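Local coordinates for protein DR2417 (Deinococcus radiodurans, PDB 4XWW) that is an RNase J that probably degrades and matures RNA as a metal-dependent 5'-3' exonuclease, possibly also an endonuclease, at residues R239-T244 with V306-T311; V266-R271 with E290-S295; T339-S344 with D367-P372. All coordinates share one frame; numbering follows the deposited sequence. Where two conformers were deposited one is given.

Interaction 1 (R239-T244 with V306-T311). With nucleotides of chain C.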
# COMPACT_ATOMS: atom_id res chain seq x y z
N ARG A 239 24.41 -20.05 -2.77
CA ARG A 239 23.09 -20.55 -2.43
C ARG A 239 21.99 -19.75 -3.13
O ARG A 239 22.14 -18.55 -3.39
CB ARG A 239 22.87 -20.51 -0.91
CG ARG A 239 23.80 -21.37 -0.11
CD ARG A 239 23.32 -21.48 1.34
NE ARG A 239 23.28 -20.17 1.97
CZ ARG A 239 23.07 -19.96 3.27
NH1 ARG A 239 22.90 -20.98 4.09
NH2 ARG A 239 23.04 -18.72 3.74
N VAL A 240 20.87 -20.40 -3.44
CA VAL A 240 19.70 -19.72 -4.00
C VAL A 240 18.51 -19.96 -3.08
O VAL A 240 18.23 -21.10 -2.68
CB VAL A 240 19.36 -20.22 -5.43
CG1 VAL A 240 18.07 -19.57 -5.97
CG2 VAL A 240 20.52 -20.02 -6.38
N PHE A 241 17.84 -18.87 -2.74
CA PHE A 241 16.55 -18.89 -2.07
C PHE A 241 15.53 -18.33 -3.02
O PHE A 241 15.75 -17.29 -3.65
CB PHE A 241 16.57 -18.07 -0.77
CG PHE A 241 17.60 -18.51 0.23
CD1 PHE A 241 18.95 -18.24 0.03
CD2 PHE A 241 17.23 -19.17 1.39
CE1 PHE A 241 19.91 -18.64 0.97
CE2 PHE A 241 18.17 -19.57 2.33
CZ PHE A 241 19.51 -19.31 2.11
N LEU A 242 14.39 -19.00 -3.14
CA LEU A 242 13.34 -18.52 -4.01
C LEU A 242 12.01 -18.58 -3.28
O LEU A 242 11.75 -19.54 -2.56
CB LEU A 242 13.29 -19.36 -5.30
CG LEU A 242 12.24 -18.98 -6.34
CD1 LEU A 242 12.76 -19.31 -7.74
CD2 LEU A 242 10.90 -19.71 -6.09
N THR A 243 11.18 -17.55 -3.44
CA THR A 243 9.82 -17.56 -2.89
C THR A 243 8.82 -17.34 -3.98
O THR A 243 9.08 -16.65 -4.97
CB THR A 243 9.64 -16.48 -1.79
OG1 THR A 243 8.35 -16.62 -1.18
CG2 THR A 243 9.76 -15.06 -2.37
N THR A 244 7.66 -17.99 -3.84
CA THR A 244 6.55 -17.83 -4.75
C THR A 244 5.33 -18.25 -3.92
O THR A 244 5.49 -18.59 -2.75
CB THR A 244 6.75 -18.69 -6.01
OG1 THR A 244 5.78 -18.36 -7.00
CG2 THR A 244 6.68 -20.17 -5.66
N VAL A 306 22.70 -25.81 -3.57
CA VAL A 306 21.56 -25.66 -2.67
C VAL A 306 20.48 -24.72 -3.20
O VAL A 306 20.78 -23.62 -3.66
CB VAL A 306 22.06 -25.18 -1.30
CG1 VAL A 306 20.90 -24.91 -0.38
CG2 VAL A 306 22.99 -26.23 -0.68
N LEU A 307 19.22 -25.17 -3.17
CA LEU A 307 18.11 -24.28 -3.48
C LEU A 307 17.00 -24.40 -2.43
O LEU A 307 16.52 -25.50 -2.14
CB LEU A 307 17.57 -24.58 -4.88
CG LEU A 307 16.66 -23.48 -5.46
CD1 LEU A 307 16.79 -23.44 -6.97
CD2 LEU A 307 15.22 -23.72 -5.08
N PHE A 308 16.62 -23.27 -1.85
CA PHE A 308 15.52 -23.21 -0.89
C PHE A 308 14.29 -22.63 -1.58
O PHE A 308 14.35 -21.54 -2.12
CB PHE A 308 15.88 -22.32 0.31
CG PHE A 308 16.97 -22.85 1.18
CD1 PHE A 308 18.30 -22.54 0.92
CD2 PHE A 308 16.68 -23.61 2.30
CE1 PHE A 308 19.31 -23.01 1.75
CE2 PHE A 308 17.67 -24.08 3.12
CZ PHE A 308 18.99 -23.78 2.85
N VAL A 309 13.18 -23.36 -1.53
CA VAL A 309 11.90 -22.83 -2.00
C VAL A 309 11.11 -22.48 -0.74
O VAL A 309 10.86 -23.34 0.07
CB VAL A 309 11.13 -23.85 -2.87
CG1 VAL A 309 9.83 -23.25 -3.36
CG2 VAL A 309 11.98 -24.29 -4.04
N CYS A 310 10.80 -21.18 -0.57
CA CYS A 310 10.36 -20.61 0.72
C CYS A 310 9.00 -19.90 0.67
O CYS A 310 8.66 -19.27 -0.32
CB CYS A 310 11.38 -19.58 1.21
SG CYS A 310 13.13 -20.06 1.24
N THR A 311 8.26 -19.95 1.78
CA THR A 311 7.07 -19.14 1.97
C THR A 311 7.43 -17.68 2.17
O THR A 311 8.55 -17.37 2.58
CB THR A 311 6.29 -19.62 3.18
OG1 THR A 311 7.17 -19.68 4.31
CG2 THR A 311 5.70 -21.02 2.94
P U C 6 4.47 -20.00 6.51
OP1 U C 6 5.96 -20.05 6.58
OP2 U C 6 3.70 -21.11 5.89
O5' U C 6 3.91 -19.85 8.00
C5' U C 6 4.26 -18.75 8.82
C4' U C 6 3.41 -18.72 10.07
O4' U C 6 2.02 -18.53 9.72
C3' U C 6 3.41 -20.00 10.89
O3' U C 6 4.54 -20.13 11.73
C2' U C 6 2.09 -19.93 11.63
O2' U C 6 2.17 -19.03 12.73
C1' U C 6 1.19 -19.30 10.57
N1 U C 6 0.49 -20.33 9.76
C2 U C 6 -0.72 -20.80 10.24
O2 U C 6 -1.22 -20.41 11.28
N3 U C 6 -1.33 -21.76 9.45
C4 U C 6 -0.86 -22.28 8.26
O4 U C 6 -1.52 -23.14 7.68
C5 U C 6 0.40 -21.75 7.83
C6 U C 6 1.01 -20.82 8.58
P U C 5 1.15 -18.76 0.87
OP1 U C 5 1.40 -17.43 0.28
OP2 U C 5 1.93 -19.92 0.41
O5' U C 5 1.32 -18.64 2.45
C5' U C 5 2.61 -18.32 3.00
C4' U C 5 2.46 -17.57 4.29
O4' U C 5 1.11 -17.06 4.44
C3' U C 5 2.67 -18.39 5.56
O3' U C 5 4.04 -18.63 5.82
C2' U C 5 1.99 -17.50 6.59
O2' U C 5 2.77 -16.39 6.96
C1' U C 5 0.76 -17.04 5.82
N1 U C 5 -0.39 -17.94 6.02
C2 U C 5 -1.15 -17.74 7.16
O2 U C 5 -0.92 -16.86 7.97
N3 U C 5 -2.20 -18.61 7.31
C4 U C 5 -2.56 -19.64 6.46
O4 U C 5 -3.53 -20.34 6.74
C5 U C 5 -1.72 -19.79 5.31
C6 U C 5 -0.68 -18.95 5.14

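Interaction 2 (V266-R271 with E290-S295). With nucleotides of chain C.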
# COMPACT_ATOMS: atom_id res chain seq x y z
N VAL A 266 16.93 -29.52 -3.31
CA VAL A 266 15.89 -28.57 -2.95
C VAL A 266 15.39 -28.77 -1.52
O VAL A 266 15.16 -29.90 -1.08
CB VAL A 266 14.71 -28.67 -3.94
CG1 VAL A 266 13.58 -27.70 -3.58
CG2 VAL A 266 15.21 -28.38 -5.35
N VAL A 267 15.23 -27.66 -0.80
CA VAL A 267 14.62 -27.66 0.52
C VAL A 267 13.32 -26.89 0.42
O VAL A 267 13.31 -25.76 -0.06
CB VAL A 267 15.50 -26.98 1.60
CG1 VAL A 267 14.79 -27.01 2.96
CG2 VAL A 267 16.86 -27.64 1.73
N MET A 268 12.24 -27.52 0.85
CA MET A 268 10.96 -26.83 0.91
C MET A 268 10.82 -26.27 2.32
O MET A 268 10.85 -27.01 3.30
CB MET A 268 9.81 -27.79 0.57
CG MET A 268 9.91 -28.42 -0.83
SD MET A 268 9.55 -27.31 -2.21
CE MET A 268 7.75 -27.34 -2.19
N GLU A 269 10.70 -24.95 2.41
CA GLU A 269 10.71 -24.27 3.70
C GLU A 269 9.42 -23.51 3.94
O GLU A 269 9.01 -22.70 3.12
CB GLU A 269 11.89 -23.31 3.81
CG GLU A 269 13.23 -23.96 4.07
CD GLU A 269 13.47 -24.24 5.55
OE1 GLU A 269 13.01 -23.46 6.41
OE2 GLU A 269 14.14 -25.24 5.84
N GLY A 270 8.80 -23.74 5.09
CA GLY A 270 7.62 -22.98 5.45
C GLY A 270 6.47 -23.96 5.48
O GLY A 270 6.32 -24.78 4.56
N ARG A 271 5.67 -23.88 6.55
CA ARG A 271 4.56 -24.81 6.74
C ARG A 271 3.70 -24.95 5.49
O ARG A 271 3.38 -26.06 5.05
CB ARG A 271 3.68 -24.36 7.91
CG ARG A 271 2.68 -25.42 8.33
CD ARG A 271 1.48 -24.84 9.06
NE ARG A 271 1.81 -24.27 10.37
CZ ARG A 271 1.03 -24.36 11.44
NH1 ARG A 271 1.40 -23.81 12.59
NH2 ARG A 271 -0.13 -24.99 11.36
N GLU A 290 14.37 -35.53 -7.49
CA GLU A 290 15.14 -36.05 -6.37
C GLU A 290 14.39 -35.71 -5.10
O GLU A 290 13.68 -34.70 -5.05
CB GLU A 290 16.55 -35.45 -6.31
CG GLU A 290 17.45 -35.78 -7.49
CD GLU A 290 18.81 -35.11 -7.39
OE1 GLU A 290 18.99 -34.03 -7.99
OE2 GLU A 290 19.70 -35.67 -6.71
N PRO A 291 14.54 -36.54 -4.06
CA PRO A 291 13.89 -36.26 -2.77
C PRO A 291 14.20 -34.86 -2.22
O PRO A 291 15.34 -34.40 -2.33
CB PRO A 291 14.46 -37.33 -1.86
CG PRO A 291 14.71 -38.50 -2.79
CD PRO A 291 15.14 -37.90 -4.09
N PHE A 292 13.20 -34.20 -1.65
CA PHE A 292 13.45 -32.99 -0.86
C PHE A 292 14.44 -33.28 0.27
O PHE A 292 14.43 -34.37 0.85
CB PHE A 292 12.15 -32.44 -0.26
CG PHE A 292 11.15 -32.00 -1.28
CD1 PHE A 292 11.51 -31.15 -2.31
CD2 PHE A 292 9.85 -32.45 -1.20
CE1 PHE A 292 10.57 -30.75 -3.25
CE2 PHE A 292 8.91 -32.06 -2.14
CZ PHE A 292 9.27 -31.21 -3.17
N LEU A 293 15.27 -32.29 0.59
CA LEU A 293 16.17 -32.37 1.74
C LEU A 293 15.76 -31.36 2.81
O LEU A 293 15.01 -30.43 2.52
CB LEU A 293 17.63 -32.10 1.31
CG LEU A 293 18.36 -33.07 0.40
CD1 LEU A 293 19.82 -32.64 0.22
CD2 LEU A 293 18.30 -34.48 0.96
N THR A 294 16.26 -31.55 4.03
CA THR A 294 16.05 -30.56 5.08
C THR A 294 17.18 -29.56 5.08
O THR A 294 18.23 -29.79 4.47
CB THR A 294 15.98 -31.19 6.48
OG1 THR A 294 17.24 -31.80 6.78
CG2 THR A 294 14.88 -32.23 6.56
N SER A 295 16.99 -28.46 5.80
CA SER A 295 18.02 -27.43 5.87
C SER A 295 19.29 -27.98 6.51
O SER A 295 20.40 -27.56 6.17
CB SER A 295 17.51 -26.22 6.65
OG SER A 295 17.24 -26.57 7.99
P U C 6 4.47 -20.00 6.51
OP1 U C 6 5.96 -20.05 6.58
OP2 U C 6 3.70 -21.11 5.89
O5' U C 6 3.91 -19.85 8.00
C5' U C 6 4.26 -18.75 8.82
C4' U C 6 3.41 -18.72 10.07
O4' U C 6 2.02 -18.53 9.72
C3' U C 6 3.41 -20.00 10.89
O3' U C 6 4.54 -20.13 11.73
C2' U C 6 2.09 -19.93 11.63
O2' U C 6 2.17 -19.03 12.73
C1' U C 6 1.19 -19.30 10.57
N1 U C 6 0.49 -20.33 9.76
C2 U C 6 -0.72 -20.80 10.24
O2 U C 6 -1.22 -20.41 11.28
N3 U C 6 -1.33 -21.76 9.45
C4 U C 6 -0.86 -22.28 8.26
O4 U C 6 -1.52 -23.14 7.68
C5 U C 6 0.40 -21.75 7.83
C6 U C 6 1.01 -20.82 8.58
P U C 7 5.11 -21.57 12.09
OP1 U C 7 5.64 -22.18 10.84
OP2 U C 7 4.07 -22.29 12.86
O5' U C 7 6.33 -21.25 13.06
C5' U C 7 7.51 -20.60 12.57
C4' U C 7 7.97 -19.54 13.55
O4' U C 7 7.83 -20.06 14.91
C3' U C 7 9.43 -19.12 13.42
O3' U C 7 9.59 -17.77 13.83
C2' U C 7 10.13 -20.07 14.38
O2' U C 7 11.37 -19.58 14.85
C1' U C 7 9.11 -20.14 15.52
N1 U C 7 9.18 -21.37 16.33
C2 U C 7 10.44 -21.79 16.73
O2 U C 7 11.46 -21.20 16.44
N3 U C 7 10.44 -22.93 17.49
C4 U C 7 9.35 -23.68 17.88
O4 U C 7 9.53 -24.69 18.57
C5 U C 7 8.09 -23.18 17.43
C6 U C 7 8.05 -22.06 16.70
O HOH W 1 16.45 -32.34 -3.97
O HOH W 2 12.35 -30.09 2.42
O HOH W 3 15.12 -24.94 8.35
O HOH W 4 14.25 -27.64 6.50

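Interaction 3 (T339-S344 with D367-P372)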
# COMPACT_ATOMS: atom_id res chain seq x y z
N THR A 339 21.74 -15.62 -3.23
CA THR A 339 20.79 -15.02 -4.16
C THR A 339 19.37 -15.27 -3.67
O THR A 339 19.01 -16.41 -3.37
CB THR A 339 20.97 -15.59 -5.59
OG1 THR A 339 22.31 -15.35 -6.02
CG2 THR A 339 20.01 -14.92 -6.57
N VAL A 340 18.57 -14.21 -3.58
CA VAL A 340 17.16 -14.37 -3.25
C VAL A 340 16.30 -13.94 -4.43
O VAL A 340 16.44 -12.84 -4.96
CB VAL A 340 16.76 -13.57 -2.01
CG1 VAL A 340 15.21 -13.61 -1.82
CG2 VAL A 340 17.46 -14.15 -0.81
N ILE A 341 15.43 -14.85 -4.87
CA ILE A 341 14.55 -14.58 -6.00
C ILE A 341 13.11 -14.47 -5.53
O ILE A 341 12.58 -15.41 -4.92
CB ILE A 341 14.64 -15.69 -7.07
CG1 ILE A 341 16.07 -15.86 -7.61
CG2 ILE A 341 13.64 -15.44 -8.21
CD1 ILE A 341 16.26 -17.19 -8.39
N LEU A 342 12.48 -13.34 -5.83
CA LEU A 342 11.05 -13.17 -5.58
C LEU A 342 10.29 -13.51 -6.86
O LEU A 342 10.16 -12.67 -7.75
CB LEU A 342 10.73 -11.73 -5.13
CG LEU A 342 11.61 -11.19 -4.00
CD1 LEU A 342 11.16 -9.78 -3.52
CD2 LEU A 342 11.66 -12.14 -2.84
N SER A 343 9.83 -14.76 -6.96
CA SER A 343 9.09 -15.23 -8.13
C SER A 343 7.62 -14.91 -7.93
O SER A 343 6.79 -15.81 -7.78
CB SER A 343 9.33 -16.73 -8.35
OG SER A 343 8.82 -17.18 -9.60
N SER A 344 7.30 -13.62 -7.95
CA SER A 344 5.98 -13.10 -7.58
C SER A 344 5.99 -11.59 -7.77
O SER A 344 7.05 -10.99 -7.92
CB SER A 344 5.62 -13.43 -6.14
OG SER A 344 6.60 -12.91 -5.26
N ASP A 367 22.24 -10.96 -3.39
CA ASP A 367 21.77 -10.55 -4.70
C ASP A 367 20.26 -10.73 -4.72
O ASP A 367 19.77 -11.81 -4.40
CB ASP A 367 22.44 -11.36 -5.81
CG ASP A 367 23.95 -11.17 -5.84
OD1 ASP A 367 24.47 -10.38 -5.03
OD2 ASP A 367 24.62 -11.82 -6.67
N VAL A 368 19.51 -9.68 -5.07
CA VAL A 368 18.06 -9.72 -4.99
C VAL A 368 17.49 -9.62 -6.39
O VAL A 368 17.81 -8.70 -7.14
CB VAL A 368 17.48 -8.57 -4.13
CG1 VAL A 368 16.05 -8.90 -3.70
CG2 VAL A 368 18.37 -8.29 -2.92
N VAL A 369 16.63 -10.58 -6.72
CA VAL A 369 16.13 -10.77 -8.07
C VAL A 369 14.60 -10.75 -8.06
O VAL A 369 13.97 -11.58 -7.39
CB VAL A 369 16.65 -12.12 -8.65
CG1 VAL A 369 16.02 -12.41 -10.00
CG2 VAL A 369 18.16 -12.08 -8.77
N TYR A 370 14.01 -9.82 -8.80
CA TYR A 370 12.54 -9.69 -8.84
C TYR A 370 12.07 -8.96 -10.09
O TYR A 370 12.89 -8.34 -10.79
CB TYR A 370 12.03 -8.94 -7.60
CG TYR A 370 12.84 -7.69 -7.31
CD1 TYR A 370 12.67 -6.53 -8.06
CD2 TYR A 370 13.80 -7.69 -6.32
CE1 TYR A 370 13.44 -5.39 -7.80
CE2 TYR A 370 14.56 -6.57 -6.04
CZ TYR A 370 14.38 -5.42 -6.79
OH TYR A 370 15.17 -4.33 -6.51
N PRO A 371 10.76 -9.06 -10.40
CA PRO A 371 10.24 -8.30 -11.55
C PRO A 371 10.14 -6.83 -11.19
O PRO A 371 9.96 -6.53 -10.02
CB PRO A 371 8.85 -8.90 -11.77
CG PRO A 371 8.85 -10.19 -11.00
CD PRO A 371 9.73 -9.94 -9.83
N PRO A 372 10.19 -5.95 -12.18
CA PRO A 372 10.27 -6.24 -13.61
C PRO A 372 11.69 -6.38 -14.14
O PRO A 372 11.87 -6.75 -15.29
CB PRO A 372 9.58 -5.02 -14.24
CG PRO A 372 9.86 -3.95 -13.30
CD PRO A 372 9.84 -4.54 -11.93
O HOH W 5 23.53 -13.84 -8.06

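Interaction 1 (R239-T244 with V306-T311)
Phe308, Leu242 and Val240 give up the most surface where strands 240-243 and 306-310 pair in parallel inside the five-stranded sheet of the beta-CASP domain. Phe308 meets the neighbouring Phe241 on one face of the sheet. Both side chains point the same way, and the ring planes lie within 6° of each other but are slid apart, so that Phe308 CD1 sits 3.3 Å from Phe241 CE2, near the rim of the ring. Each CG is turned opposite the carbonyl carbon (chi1 -67° for Phe308), which sends the two rings out in step. Val240 and Leu242 occupy the other face with Leu307 and Val309. There Val240 CG1 approaches Leu307 CG at 4.2 Å, and Leu242 and Leu307 both reach Ile255 of helix 249-261. The backbones of these residues also carry the pairing: Val240 O accepts from Phe308 N at 2.8 Å, and Leu242 N donates to Phe308 O at 2.7 Å. At their C-terminal ends the segments turn polar. Thr311 OG1 donates to OP1 of U6 of chain C at 2.6 Å, while Thr243 OG1 donates to Cys310 O over 2.8 Å, standing above that carbonyl's plane by 38°.

Interaction 2 (V266-R271 with E290-S295)
Met268 and Phe292 form a Met-aromatic contact where strand 265-269, an outermost strand of the parallel beta-CASP sheet, is flanked by the loop 290-295. Met268 CG lies over the centre of the Phe292 ring, 3.5 Å from its centroid and 15° off the normal, a CH-pi approach; Met268 SD lies 4.3 Å from the same Phe292 centroid, obliquely. The bend at chi2 (-73°) swings SD to that oblique position. The Val267 side chain packs on the loop's backbone, its CG2 3.4 Å from Leu293 O.

One direct backbone bond joins the segments, Leu293 N to Val266 O at 2.9 Å and nearly straight. On either side of it the pairing is carried by water: one water accepts from Val266 N and donates to Pro291 O, and another does the same between Met268 N and Leu293 O. Two further waters donate to Glu269 OE2 and bridge it to Ser295, one through OG and one through the backbone N. On the side of helix 249-261, Met268 packs on Ile252 and Phe292 on Leu256. Thr294 and Gly270 occupy N-cap positions, and the Thr294 side chain caps a backbone N. Just past the strand, at the start of helix 271-282, the chain meets RNA: the Arg271 guanidinium presents one face to the base of U6 of chain C, and in its own plane NH1 donates to OP2 of U7 of chain C at 3.1 Å.

Interaction 3 (T339-S344 with D367-P372)
The Tyr370 ring has Leu342 CD1 set obliquely to it and Val368 CG1 in its plane at the edge. Nearer the backbone, Tyr370 CB and Leu342 CB are 3.9 Å apart. A chi1 of 46° places Tyr370 CG between its own N and carbonyl carbon, and the side chain then leads away from strand 339-342. Its OH bonds to Tyr362 and to Glu214 of the second subunit, so this end reaches the dimer interface. The Asp367 carboxylate is tied to Thr339 by a water that donates to OD2 at 2.7 Å and to Thr339 OG1 at 2.8 Å.

Three backbone bonds hold the parallel strands, whose directions differ by 15°: Val340 N to Asp367 O (2.8 Å), Val369 N to Val340 O (2.9 Å), and Leu342 N to Val369 O (2.8 Å). Between the side chains Ile341 and Val369 run alongside each other, CG1 to CB 3.9 Å. Beyond the strands Pro371 CD lies 3.5 Å from Ser344 O. Together with helix 351-364 the strands make a beta-alpha-beta unit: that helix covers Val340 and Val368, helix 222-234 covers Ile341 and Val369 on the opposite face, and strand 240-243 pairs with the other side of strand 339-342.

How the interactions relate
All three interactions belong to one parallel sheet, ordered 265-269, 306-310, 240-243, 339-342, 367-369. Interactions 1 and 3 are both buried and interaction 2 partly so. Interaction 1 lies between the others and touches both: Val309 N approaches Val267 O of interaction 2 at 2.8 Å, and Ile341 N of interaction 3 approaches Phe241 O at 2.7 Å. Interactions 2 and 3 have centres about 20 Å apart. Direct backbone bonds dominate interactions 1 and 3, whereas interaction 2 combines one such bond and Met-aromatic packing with water bridges. Interactions 1 and 2 both bond to RNA phosphates; interaction 3 instead reaches the second subunit. Along the chain interaction 2 is nested inside the loop closed by interaction 1, and interaction 3 follows.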